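Local structure of insecticyanin-A (Manduca sexta, 1Z24) at residues 1-13 against 117-131. The protein binds the bile pigment biliverdin IX gamma and, mixed with lipoprotein-bound carotenes, gives hornworms their green camouflage colour. Numbering follows the deposited sequence.
Sequences GDIFYPGYCPDVK and YNCDYHPDKKAHSIH. With BLV (biliverdin IX gamma chromophore), chain B.
Asp2 backs His131, a residue of the pigment pocket of this lipocalin barrel, in a worked example of second-shell positioning. His131 NE2 donates a nearly straight bond (166°) to Asp2 OD2 at 2.6 Å; OD2 lies in the plane of the imidazole, while the N-H comes to it from above the carboxylate plane. The other ring nitrogen, ND1, donates in plane to a lone pair of Asn118 OD1, and Asn118 ND2 bonds BLV O1A at 2.9 Å, while Asp2 OD1 accepts from the backbone of Glu36. Strand 3-6 then runs antiparallel to strand 127-131. Phe4, on the same face of the sheet as Ser129, is sandwiched: Lys125 NZ stands over one side of the ring as a cation-pi partner, 3.9 Å from its centroid, Ser129 CB covers the opposite side, and the ring's edge, at CE2, meets the face of His122 in a T-shaped pair. Tyr5 pairs with His128 through reciprocal backbone bonds, and Ile130 CG1 touches the edge of the Tyr5 ring. Gly7 N donates to Lys126 O, in the hairpin's G1 beta bulge; a chi1 of 52° brings His128 ND1 to Gly7 O at 2.6 Å. Tyr8 lies obliquely on Tyr121. Cys9 CA sits over the His128 imidazole, and the Cys9–Cys119 disulfide (chi3 -90°) fastens the segment covalently, before Pro10 CG and Val12 CG1 slant across Tyr117 at OH and CE2. Held at both nitrogens, the His131 ring is fixed in rotation, and the hydrogen-bonded chain Asp2–His131–Asn118 probably orients the amide that holds the pigment's propionate.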
loop_
_atom_site.group_PDB
_atom_site.type_symbol
_atom_site.label_atom_id
_atom_site.label_comp_id
_atom_site.label_asym_id
_atom_site.label_seq_id
_atom_site.Cartn_x
_atom_site.Cartn_y
_atom_site.Cartn_z
ATOM N N GLY A 1 -12.395 -6.202 -17.274
ATOM C CA GLY A 1 -12.718 -5.283 -16.188
ATOM C C GLY A 1 -11.447 -4.611 -15.689
ATOM O O GLY A 1 -10.327 -5.127 -15.896
ATOM N N ASP A 2 -11.613 -3.462 -15.048
ATOM C CA ASP A 2 -10.452 -2.770 -14.541
ATOM C C ASP A 2 -9.931 -3.551 -13.395
ATOM O O ASP A 2 -10.670 -4.315 -12.824
ATOM C CB ASP A 2 -10.727 -1.340 -14.018
ATOM C CG ASP A 2 -11.037 -0.403 -15.149
ATOM O OD1 ASP A 2 -11.268 -0.714 -16.286
ATOM O OD2 ASP A 2 -11.081 0.785 -14.766
ATOM N N ILE A 3 -8.674 -3.336 -13.065
ATOM C CA ILE A 3 -8.054 -4.028 -11.945
ATOM C C ILE A 3 -8.353 -3.361 -10.582
ATOM O O ILE A 3 -8.080 -2.186 -10.352
ATOM C CB ILE A 3 -6.548 -4.255 -12.150
ATOM C CG1 ILE A 3 -6.300 -5.093 -13.377
ATOM C CG2 ILE A 3 -5.888 -4.937 -10.950
ATOM C CD1 ILE A 3 -5.154 -4.512 -14.145
ATOM N N PHE A 4 -8.923 -4.119 -9.656
ATOM C CA PHE A 4 -9.231 -3.604 -8.330
ATOM C C PHE A 4 -8.476 -4.374 -7.291
ATOM O O PHE A 4 -8.162 -5.542 -7.435
ATOM C CB PHE A 4 -10.731 -3.919 -8.067
ATOM C CG PHE A 4 -11.667 -2.846 -8.528
ATOM C CD1 PHE A 4 -12.105 -2.840 -9.852
ATOM C CD2 PHE A 4 -12.069 -1.852 -7.632
ATOM C CE1 PHE A 4 -12.977 -1.836 -10.274
ATOM C CE2 PHE A 4 -12.932 -0.851 -8.036
ATOM C CZ PHE A 4 -13.390 -0.873 -9.351
ATOM N N TYR A 5 -8.181 -3.722 -6.237
ATOM C CA TYR A 5 -7.494 -4.355 -5.144
ATOM C C TYR A 5 -8.217 -3.857 -3.912
ATOM O O TYR A 5 -8.823 -2.785 -3.941
ATOM C CB TYR A 5 -6.112 -3.844 -5.046
ATOM C CG TYR A 5 -5.277 -4.182 -6.208
ATOM C CD1 TYR A 5 -4.668 -5.437 -6.265
ATOM C CD2 TYR A 5 -5.048 -3.278 -7.248
ATOM C CE1 TYR A 5 -3.823 -5.797 -7.326
ATOM C CE2 TYR A 5 -4.182 -3.615 -8.300
ATOM C CZ TYR A 5 -3.553 -4.868 -8.327
ATOM O OH TYR A 5 -2.710 -5.255 -9.336
ATOM N N PRO A 6 -8.191 -4.597 -2.839
ATOM C CA PRO A 6 -8.901 -4.169 -1.660
ATOM C C PRO A 6 -8.332 -3.014 -0.903
ATOM O O PRO A 6 -7.144 -2.786 -0.915
ATOM C CB PRO A 6 -8.926 -5.335 -0.696
ATOM C CG PRO A 6 -7.932 -6.348 -1.230
ATOM C CD PRO A 6 -7.620 -5.944 -2.683
ATOM N N GLY A 7 -9.198 -2.279 -0.226
ATOM C CA GLY A 7 -8.727 -1.169 0.580
ATOM C C GLY A 7 -8.586 0.142 -0.124
ATOM O O GLY A 7 -8.960 0.278 -1.283
ATOM N N TYR A 8 -8.036 1.099 0.632
ATOM C CA TYR A 8 -7.824 2.454 0.131
ATOM C C TYR A 8 -6.621 2.474 -0.771
ATOM O O TYR A 8 -5.814 1.566 -0.704
ATOM C CB TYR A 8 -7.512 3.414 1.371
ATOM C CG TYR A 8 -8.663 3.549 2.346
ATOM C CD1 TYR A 8 -9.793 4.280 2.029
ATOM C CD2 TYR A 8 -8.666 2.916 3.579
ATOM C CE1 TYR A 8 -10.871 4.431 2.909
ATOM C CE2 TYR A 8 -9.731 3.023 4.463
ATOM C CZ TYR A 8 -10.852 3.781 4.133
ATOM O OH TYR A 8 -11.930 3.881 5.006
ATOM N N CYS A 9 -6.489 3.511 -1.586
ATOM C CA CYS A 9 -5.334 3.601 -2.467
ATOM C C CYS A 9 -4.125 3.697 -1.609
ATOM O O CYS A 9 -4.256 4.290 -0.568
ATOM C CB CYS A 9 -5.475 5.002 -3.132
ATOM S SG CYS A 9 -6.745 4.912 -4.380
ATOM N N PRO A 10 -2.973 3.152 -2.009
ATOM C CA PRO A 10 -1.772 3.233 -1.192
ATOM C C PRO A 10 -1.101 4.577 -1.272
ATOM O O PRO A 10 -1.375 5.431 -2.146
ATOM C CB PRO A 10 -0.709 2.358 -1.833
ATOM C CG PRO A 10 -1.234 2.164 -3.234
ATOM C CD PRO A 10 -2.743 2.177 -3.065
ATOM N N ASP A 11 -0.178 4.762 -0.345
ATOM C CA ASP A 11 0.522 6.025 -0.368
ATOM C C ASP A 11 1.423 5.985 -1.598
ATOM O O ASP A 11 1.999 4.959 -1.947
ATOM C CB ASP A 11 1.364 6.090 0.900
ATOM C CG ASP A 11 2.212 7.371 1.124
ATOM O OD1 ASP A 11 3.173 7.395 1.891
ATOM O OD2 ASP A 11 1.825 8.430 0.414
ATOM N N VAL A 12 1.541 7.093 -2.270
ATOM C CA VAL A 12 2.384 7.196 -3.450
ATOM C C VAL A 12 2.779 8.659 -3.655
ATOM O O VAL A 12 2.031 9.576 -3.365
ATOM C CB VAL A 12 1.649 6.655 -4.649
ATOM C CG1 VAL A 12 0.331 7.281 -4.619
ATOM C CG2 VAL A 12 2.270 7.345 -5.823
ATOM N N LYS A 13 3.968 8.903 -4.121
ATOM C CA LYS A 13 4.445 10.262 -4.354
ATOM C C LYS A 13 4.948 10.330 -5.772
ATOM O O LYS A 13 5.794 9.546 -6.137
ATOM C CB LYS A 13 5.612 10.551 -3.415
ATOM C CG LYS A 13 6.241 11.901 -3.665
ATOM C CD LYS A 13 7.609 12.152 -3.003
ATOM C CE LYS A 13 8.744 11.576 -3.852
ATOM N NZ LYS A 13 8.849 12.067 -5.256
ATOM N N TYR A 117 0.138 7.177 -13.648
ATOM C CA TYR A 117 -0.704 6.289 -12.871
ATOM C C TYR A 117 -1.850 6.989 -12.179
ATOM O O TYR A 117 -1.875 8.172 -12.136
ATOM C CB TYR A 117 0.273 5.887 -11.748
ATOM C CG TYR A 117 -0.213 5.284 -10.416
ATOM C CD1 TYR A 117 -0.164 3.901 -10.221
ATOM C CD2 TYR A 117 -0.665 6.097 -9.373
ATOM C CE1 TYR A 117 -0.562 3.299 -9.023
ATOM C CE2 TYR A 117 -1.055 5.521 -8.162
ATOM C CZ TYR A 117 -0.995 4.135 -7.995
ATOM O OH TYR A 117 -1.371 3.588 -6.810
ATOM N N ASN A 118 -2.804 6.246 -11.652
ATOM C CA ASN A 118 -3.932 6.795 -10.915
ATOM C C ASN A 118 -4.510 5.674 -10.056
ATOM O O ASN A 118 -4.255 4.519 -10.326
ATOM C CB ASN A 118 -4.975 7.683 -11.573
ATOM C CG ASN A 118 -6.236 6.928 -11.922
ATOM O OD1 ASN A 118 -6.215 5.913 -12.636
ATOM N ND2 ASN A 118 -7.339 7.469 -11.473
ATOM N N CYS A 119 -5.231 6.032 -9.020
ATOM C CA CYS A 119 -5.851 5.142 -8.070
ATOM C C CYS A 119 -7.185 5.749 -7.798
ATOM O O CYS A 119 -7.286 6.895 -7.407
ATOM C CB CYS A 119 -5.018 4.958 -6.758
ATOM S SG CYS A 119 -5.837 3.677 -5.757
ATOM N N ASP A 120 -8.206 4.973 -8.055
ATOM C CA ASP A 120 -9.593 5.376 -7.887
ATOM C C ASP A 120 -10.253 4.558 -6.787
ATOM O O ASP A 120 -10.446 3.341 -6.937
ATOM C CB ASP A 120 -10.238 5.078 -9.248
ATOM C CG ASP A 120 -11.627 5.653 -9.406
ATOM O OD1 ASP A 120 -12.013 6.131 -10.461
ATOM O OD2 ASP A 120 -12.377 5.637 -8.333
ATOM N N TYR A 121 -10.595 5.225 -5.684
ATOM C CA TYR A 121 -11.208 4.514 -4.559
ATOM C C TYR A 121 -12.737 4.455 -4.622
ATOM O O TYR A 121 -13.368 5.475 -4.791
ATOM C CB TYR A 121 -10.659 5.016 -3.174
ATOM C CG TYR A 121 -11.307 4.273 -1.986
ATOM C CD1 TYR A 121 -10.963 2.965 -1.648
ATOM C CD2 TYR A 121 -12.289 4.865 -1.190
ATOM C CE1 TYR A 121 -11.577 2.280 -0.604
ATOM C CE2 TYR A 121 -12.884 4.234 -0.095
ATOM C CZ TYR A 121 -12.541 2.918 0.167
ATOM O OH TYR A 121 -13.139 2.278 1.165
ATOM N N HIS A 122 -13.330 3.264 -4.490
ATOM C CA HIS A 122 -14.788 3.053 -4.487
ATOM C C HIS A 122 -15.219 2.671 -3.060
ATOM O O HIS A 122 -15.122 1.534 -2.665
ATOM C CB HIS A 122 -15.071 1.843 -5.340
ATOM C CG HIS A 122 -14.863 2.180 -6.771
ATOM N ND1 HIS A 122 -15.917 2.237 -7.683
ATOM C CD2 HIS A 122 -13.715 2.458 -7.459
ATOM C CE1 HIS A 122 -15.393 2.555 -8.888
ATOM N NE2 HIS A 122 -14.075 2.697 -8.782
ATOM N N PRO A 123 -15.664 3.609 -2.261
ATOM C CA PRO A 123 -16.059 3.341 -0.896
ATOM C C PRO A 123 -17.136 2.314 -0.812
ATOM O O PRO A 123 -17.153 1.526 0.122
ATOM C CB PRO A 123 -16.559 4.617 -0.303
ATOM C CG PRO A 123 -16.516 5.632 -1.435
ATOM C CD PRO A 123 -16.130 4.902 -2.711
ATOM N N ASP A 124 -18.012 2.331 -1.800
ATOM C CA ASP A 124 -19.060 1.340 -1.798
ATOM C C ASP A 124 -18.476 -0.055 -2.024
ATOM O O ASP A 124 -19.147 -1.049 -1.860
ATOM C CB ASP A 124 -20.139 1.511 -2.868
ATOM C CG ASP A 124 -19.562 1.536 -4.259
ATOM O OD1 ASP A 124 -19.982 0.801 -5.122
ATOM O OD2 ASP A 124 -18.566 2.403 -4.443
ATOM N N LYS A 125 -17.231 -0.179 -2.418
ATOM C CA LYS A 125 -16.731 -1.516 -2.612
ATOM C C LYS A 125 -15.584 -1.764 -1.691
ATOM O O LYS A 125 -15.124 -2.881 -1.639
ATOM C CB LYS A 125 -16.141 -1.772 -3.986
ATOM C CG LYS A 125 -17.244 -1.807 -5.047
ATOM C CD LYS A 125 -16.760 -1.868 -6.496
ATOM C CE LYS A 125 -15.584 -2.832 -6.688
ATOM N NZ LYS A 125 -15.693 -3.799 -7.807
ATOM N N LYS A 126 -15.142 -0.713 -0.982
ATOM C CA LYS A 126 -14.003 -0.818 -0.107
ATOM C C LYS A 126 -12.842 -1.381 -0.912
ATOM O O LYS A 126 -12.111 -2.227 -0.471
ATOM C CB LYS A 126 -14.170 -1.566 1.193
ATOM C CG LYS A 126 -15.386 -1.061 1.985
ATOM C CD LYS A 126 -14.948 -0.492 3.328
ATOM C CE LYS A 126 -16.060 -0.434 4.371
ATOM N NZ LYS A 126 -16.694 0.895 4.472
ATOM N N ALA A 127 -12.674 -0.916 -2.125
ATOM C CA ALA A 127 -11.581 -1.380 -2.963
ATOM C C ALA A 127 -11.229 -0.266 -3.937
ATOM O O ALA A 127 -11.999 0.694 -4.134
ATOM C CB ALA A 127 -11.985 -2.635 -3.705
ATOM N N HIS A 128 -10.063 -0.369 -4.558
ATOM C CA HIS A 128 -9.690 0.664 -5.500
ATOM C C HIS A 128 -9.235 0.015 -6.766
ATOM O O HIS A 128 -8.747 -1.138 -6.796
ATOM C CB HIS A 128 -8.518 1.629 -4.960
ATOM C CG HIS A 128 -7.349 0.809 -4.496
ATOM N ND1 HIS A 128 -7.386 0.095 -3.289
ATOM C CD2 HIS A 128 -6.150 0.580 -5.083
ATOM C CE1 HIS A 128 -6.221 -0.533 -3.198
ATOM N NE2 HIS A 128 -5.443 -0.275 -4.243
ATOM N N SER A 129 -9.408 0.781 -7.830
ATOM C CA SER A 129 -8.943 0.291 -9.108
ATOM C C SER A 129 -7.621 1.026 -9.401
ATOM O O SER A 129 -7.414 2.154 -8.947
ATOM C CB SER A 129 -9.870 0.455 -10.300
ATOM O OG SER A 129 -10.378 1.786 -10.380
ATOM N N ILE A 130 -6.717 0.402 -10.142
ATOM C CA ILE A 130 -5.453 1.015 -10.481
ATOM C C ILE A 130 -5.305 1.160 -11.996
ATOM O O ILE A 130 -5.566 0.229 -12.791
ATOM C CB ILE A 130 -4.270 0.156 -9.958
ATOM C CG1 ILE A 130 -4.173 0.114 -8.395
ATOM C CG2 ILE A 130 -2.965 0.605 -10.637
ATOM C CD1 ILE A 130 -4.062 1.511 -7.790
ATOM N N HIS A 131 -4.872 2.326 -12.414
ATOM C CA HIS A 131 -4.649 2.531 -13.828
ATOM C C HIS A 131 -3.211 2.959 -14.060
ATOM O O HIS A 131 -2.654 3.687 -13.245
ATOM C CB HIS A 131 -5.588 3.503 -14.514
ATOM C CG HIS A 131 -6.974 3.113 -14.191
ATOM N ND1 HIS A 131 -7.731 3.764 -13.224
ATOM C CD2 HIS A 131 -7.726 2.104 -14.697
ATOM C CE1 HIS A 131 -8.940 3.110 -13.193
ATOM N NE2 HIS A 131 -8.965 2.119 -14.067
HETATM N NA BLV B . -7.935 8.481 -18.486
HETATM C C1A BLV B . -8.916 8.238 -17.583
HETATM C C2A BLV B . -8.567 8.623 -16.226
HETATM C C3A BLV B . -7.309 9.141 -16.310
HETATM C C4A BLV B . -6.923 9.036 -17.730
HETATM C CMA BLV B . -6.356 9.667 -15.171
HETATM O OA BLV B . -9.982 7.755 -17.899
HETATM C CAA BLV B . -9.398 8.424 -15.024
HETATM C CBA BLV B . -9.237 6.961 -14.735
HETATM C CGA BLV B . -10.211 6.570 -13.625
HETATM O O1A BLV B . -9.852 6.408 -12.491
HETATM O O2A BLV B . -11.367 6.459 -13.890
HETATM C CHB BLV B . -5.673 9.432 -18.204
HETATM N NB BLV B . -5.850 9.019 -20.607
HETATM C C1B BLV B . -5.120 9.218 -19.456
HETATM C C2B BLV B . -3.706 9.216 -19.735
HETATM C C3B BLV B . -3.599 9.010 -21.048
HETATM C C4B BLV B . -4.955 8.871 -21.591
HETATM C CMB BLV B . -2.586 9.424 -18.727
HETATM C CAB BLV B . -2.321 8.913 -21.826
HETATM C CBB BLV B . -2.331 7.924 -22.778
HETATM C CHC BLV B . -5.227 8.694 -22.955
HETATM N NC BLV B . -7.625 8.438 -23.187
HETATM C C1C BLV B . -6.387 8.697 -23.673
HETATM C C2C BLV B . -6.424 8.947 -25.123
HETATM C C3C BLV B . -7.678 8.890 -25.578
HETATM C C4C BLV B . -8.466 8.560 -24.322
HETATM C CMC BLV B . -5.261 9.319 -25.915
HETATM C CAC BLV B . -8.326 9.044 -26.968
HETATM C CBC BLV B . -9.621 9.424 -27.089
HETATM C CHD BLV B . -9.880 8.292 -24.287
HETATM N ND BLV B . -10.390 9.245 -22.065
HETATM C C1D BLV B . -10.771 8.611 -23.282
HETATM C C2D BLV B . -12.251 8.396 -23.300
HETATM C C3D BLV B . -12.754 8.889 -22.118
HETATM C C4D BLV B . -11.601 9.403 -21.401
HETATM C CMD BLV B . -13.074 7.746 -24.370
HETATM O OD BLV B . -11.686 9.931 -20.318
HETATM C CAD BLV B . -14.168 8.910 -21.693
HETATM C CBD BLV B . -14.697 10.317 -21.891
HETATM C CGD BLV B . -16.128 10.485 -21.260
HETATM O O1D BLV B . -17.094 10.348 -21.939
HETATM O O2D BLV B . -16.276 10.729 -20.077
#